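Long-range contact in polyhedrin (Simulium ubiquitum cypovirus, PDB 5A9A), which forms the crystalline matrix of the polyhedra, the occlusion bodies of this insect cypovirus, and binds UTP in the crystal: residues S76-E81 / S94-L99. Numbering follows the deposited sequence.
Sequences SNRHKE and SHHPEL. With UTP (uridine 5'-triphosphate), chain B.
Leu-99 packs against two side chains from the first turn of helix 76-87. Its CD1 lies 3.9 Å from CD2 of the His-79 ring, while CD2 approaches CG of Arg-78, the two side chains running past each other in opposite directions. Farther along the helix, CB of Ser-94 rests 3.7 Å from the backbone O of Glu-81, whose carboxylate turns to the backbone N of Asp-93. No direct hydrogen bond joins the two segments; a water does so instead, donating to the carbonyl O of Arg-78 and also hydrogen-bonded to OG of Ser-94.

UTP adds further links between the segments. His-79 gives its NE2 hydrogen to O4 of the uracil at 2.8 Å, with the carbonyl at the ring edge and an N-H...O angle of 153°. On the other side of that imidazole, ND1 is hydrogen-bonded to Asp-71, which fixes how the ring is turned. Leu-99 touches the base too, CD2 coming 3.4 Å from N3.

Arg-78 follows the sugar. Extended from the helix with CG anti to the backbone N (chi1 175°), it bends at chi3 and lays one guanidinium face over the ribose, C3' sitting 3.0 Å above the plane toward its rim. Its bond from NH2 to O3B of the triphosphate is weak. From the loop, His-96 meets the gamma phosphate edge-on, NE2 to O3G at 2.9 Å and almost straight (172°). NH1 of Arg-78 also lies near the plane of this imidazole, beside CD2; the neighbouring phosphates would probably offset any positive charge the two carry.

Helix start and following loop thus form much of the UTP-binding site, which Phe-100 and Glu-101 complete, with His-79 hydrogen-bonded to the uracil O4 and Arg-78 and His-96 meeting the triphosphate, in a cypovirus polyhedrin.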
loop_
_atom_site.group_PDB
_atom_site.type_symbol
_atom_site.label_atom_id
_atom_site.label_comp_id
_atom_site.label_asym_id
_atom_site.label_seq_id
_atom_site.Cartn_x
_atom_site.Cartn_y
_atom_site.Cartn_z
ATOM N N SER A 76 14.563 19.392 -0.977
ATOM C CA SER A 76 14.124 18.426 -1.981
ATOM C C SER A 76 15.144 18.273 -3.108
ATOM O O SER A 76 15.407 17.163 -3.570
ATOM C CB SER A 76 12.762 18.830 -2.557
ATOM O OG SER A 76 12.854 19.981 -3.381
ATOM N N ASN A 77 15.721 19.388 -3.543
ATOM C CA ASN A 77 16.673 19.368 -4.647
ATOM C C ASN A 77 17.945 18.629 -4.245
ATOM O O ASN A 77 18.451 17.785 -4.986
ATOM C CB ASN A 77 17.011 20.791 -5.089
ATOM C CG ASN A 77 17.291 20.889 -6.576
ATOM O OD1 ASN A 77 16.370 21.034 -7.382
ATOM N ND2 ASN A 77 18.565 20.809 -6.950
ATOM N N ARG A 78 18.457 18.958 -3.064
ATOM C CA ARG A 78 19.624 18.283 -2.520
ATOM C C ARG A 78 19.387 16.779 -2.435
ATOM O O ARG A 78 20.254 15.980 -2.787
ATOM C CB ARG A 78 19.952 18.825 -1.128
ATOM C CG ARG A 78 21.082 18.084 -0.431
ATOM C CD ARG A 78 21.377 18.678 0.935
ATOM N NE ARG A 78 21.578 20.123 0.866
ATOM C CZ ARG A 78 22.695 20.706 0.444
ATOM N NH1 ARG A 78 23.725 19.973 0.039
ATOM N NH2 ARG A 78 22.782 22.029 0.419
ATOM N N HIS A 79 18.205 16.397 -1.964
ATOM C CA HIS A 79 17.886 14.989 -1.763
ATOM C C HIS A 79 17.656 14.270 -3.092
ATOM O O HIS A 79 18.024 13.106 -3.246
ATOM C CB HIS A 79 16.674 14.847 -0.840
ATOM C CG HIS A 79 16.948 15.262 0.573
ATOM N ND1 HIS A 79 15.947 15.516 1.486
ATOM C CD2 HIS A 79 18.116 15.464 1.229
ATOM C CE1 HIS A 79 16.486 15.859 2.642
ATOM N NE2 HIS A 79 17.801 15.836 2.512
ATOM N N LYS A 80 17.058 14.968 -4.051
ATOM C CA LYS A 80 16.884 14.414 -5.389
ATOM C C LYS A 80 18.234 14.101 -6.029
ATOM O O LYS A 80 18.431 13.019 -6.584
ATOM C CB LYS A 80 16.113 15.381 -6.289
ATOM C CG LYS A 80 15.978 14.887 -7.724
ATOM C CD LYS A 80 15.172 15.846 -8.581
ATOM C CE LYS A 80 15.993 17.054 -8.997
ATOM N NZ LYS A 80 15.170 18.037 -9.754
ATOM N N GLU A 81 19.159 15.053 -5.958
ATOM C CA GLU A 81 20.457 14.897 -6.601
ATOM C C GLU A 81 21.277 13.807 -5.923
ATOM O O GLU A 81 21.968 13.033 -6.586
ATOM C CB GLU A 81 21.231 16.215 -6.586
ATOM C CG GLU A 81 20.564 17.329 -7.369
ATOM C CD GLU A 81 20.299 16.946 -8.812
ATOM O OE1 GLU A 81 20.913 15.971 -9.302
ATOM O OE2 GLU A 81 19.476 17.623 -9.460
ATOM N N SER A 94 25.363 16.287 -7.185
ATOM C CA SER A 94 25.503 16.155 -5.741
ATOM C C SER A 94 26.976 16.294 -5.366
ATOM O O SER A 94 27.835 15.673 -5.988
ATOM C CB SER A 94 24.950 14.796 -5.300
ATOM O OG SER A 94 25.190 14.548 -3.928
ATOM N N HIS A 95 27.265 17.103 -4.349
ATOM C CA HIS A 95 28.637 17.533 -4.091
ATOM C C HIS A 95 29.230 17.061 -2.765
ATOM O O HIS A 95 30.325 17.489 -2.409
ATOM C CB HIS A 95 28.720 19.063 -4.119
ATOM C CG HIS A 95 27.870 19.699 -5.173
ATOM N ND1 HIS A 95 27.110 20.824 -4.934
ATOM C CD2 HIS A 95 27.666 19.376 -6.474
ATOM C CE1 HIS A 95 26.469 21.162 -6.038
ATOM N NE2 HIS A 95 26.789 20.301 -6.987
ATOM N N HIS A 96 28.528 16.202 -2.031
ATOM C CA HIS A 96 29.046 15.720 -0.751
ATOM C C HIS A 96 28.910 14.207 -0.637
ATOM O O HIS A 96 27.922 13.637 -1.096
ATOM C CB HIS A 96 28.315 16.387 0.419
ATOM C CG HIS A 96 28.388 17.883 0.405
ATOM N ND1 HIS A 96 29.556 18.572 0.651
ATOM C CD2 HIS A 96 27.436 18.820 0.192
ATOM C CE1 HIS A 96 29.321 19.870 0.577
ATOM N NE2 HIS A 96 28.042 20.048 0.298
ATOM N N PRO A 97 29.909 13.550 -0.022
ATOM C CA PRO A 97 29.855 12.091 0.117
ATOM C C PRO A 97 28.650 11.599 0.914
ATOM O O PRO A 97 28.115 10.543 0.581
ATOM C CB PRO A 97 31.160 11.762 0.848
ATOM C CG PRO A 97 32.081 12.872 0.477
ATOM C CD PRO A 97 31.205 14.092 0.419
ATOM N N GLU A 98 28.225 12.342 1.933
ATOM C CA GLU A 98 27.114 11.900 2.772
ATOM C C GLU A 98 26.075 12.993 3.020
ATOM O O GLU A 98 26.382 14.186 2.983
ATOM C CB GLU A 98 27.641 11.378 4.111
ATOM C CG GLU A 98 28.519 10.148 3.990
ATOM C CD GLU A 98 28.983 9.624 5.338
ATOM O OE1 GLU A 98 28.357 9.968 6.362
ATOM O OE2 GLU A 98 29.971 8.861 5.369
ATOM N N LEU A 99 24.841 12.564 3.268
ATOM C CA LEU A 99 23.769 13.472 3.644
ATOM C C LEU A 99 23.678 13.559 5.163
ATOM O O LEU A 99 23.799 12.551 5.858
ATOM C CB LEU A 99 22.423 12.979 3.107
ATOM C CG LEU A 99 22.120 13.098 1.613
ATOM C CD1 LEU A 99 20.713 12.580 1.349
ATOM C CD2 LEU A 99 22.258 14.528 1.124
HETATM P PA UTP B . 25.019 24.991 2.543
HETATM O O1A UTP B . 26.408 24.438 2.339
HETATM O O2A UTP B . 24.637 25.619 3.861
HETATM O O3A UTP B . 24.704 26.043 1.366
HETATM O "O5'" UTP B . 23.966 23.813 2.254
HETATM P PB UTP B . 25.292 25.859 -0.122
HETATM O O1B UTP B . 24.396 26.630 -1.059
HETATM O O2B UTP B . 26.771 26.145 -0.084
HETATM O O3B UTP B . 25.086 24.294 -0.442
HETATM P PG UTP B . 26.158 23.468 -1.316
HETATM O O1G UTP B . 27.072 24.535 -1.863
HETATM O O2G UTP B . 25.331 22.762 -2.357
HETATM O O3G UTP B . 26.784 22.551 -0.296
HETATM C "C5'" UTP B . 23.180 23.256 3.305
HETATM C "C4'" UTP B . 23.899 22.052 3.897
HETATM O "O4'" UTP B . 22.980 21.083 4.406
HETATM C "C1'" UTP B . 23.611 19.805 4.352
HETATM C "C2'" UTP B . 24.524 19.841 3.135
HETATM O "O2'" UTP B . 25.774 19.190 3.385
HETATM C "C3'" UTP B . 24.747 21.321 2.867
HETATM O "O3'" UTP B . 26.123 21.660 3.030
HETATM N N1 UTP B . 22.620 18.727 4.305
HETATM C C6 UTP B . 21.361 18.965 4.677
HETATM C C2 UTP B . 22.994 17.430 3.899
HETATM O O2 UTP B . 24.170 17.202 3.559
HETATM N N3 UTP B . 22.094 16.444 3.870
HETATM C C4 UTP B . 20.825 16.665 4.235
HETATM O O4 UTP B . 19.994 15.733 4.206
HETATM C C5 UTP B . 20.433 17.933 4.646
HETATM O O HOH W 1 23.146 16.296 -2.676
#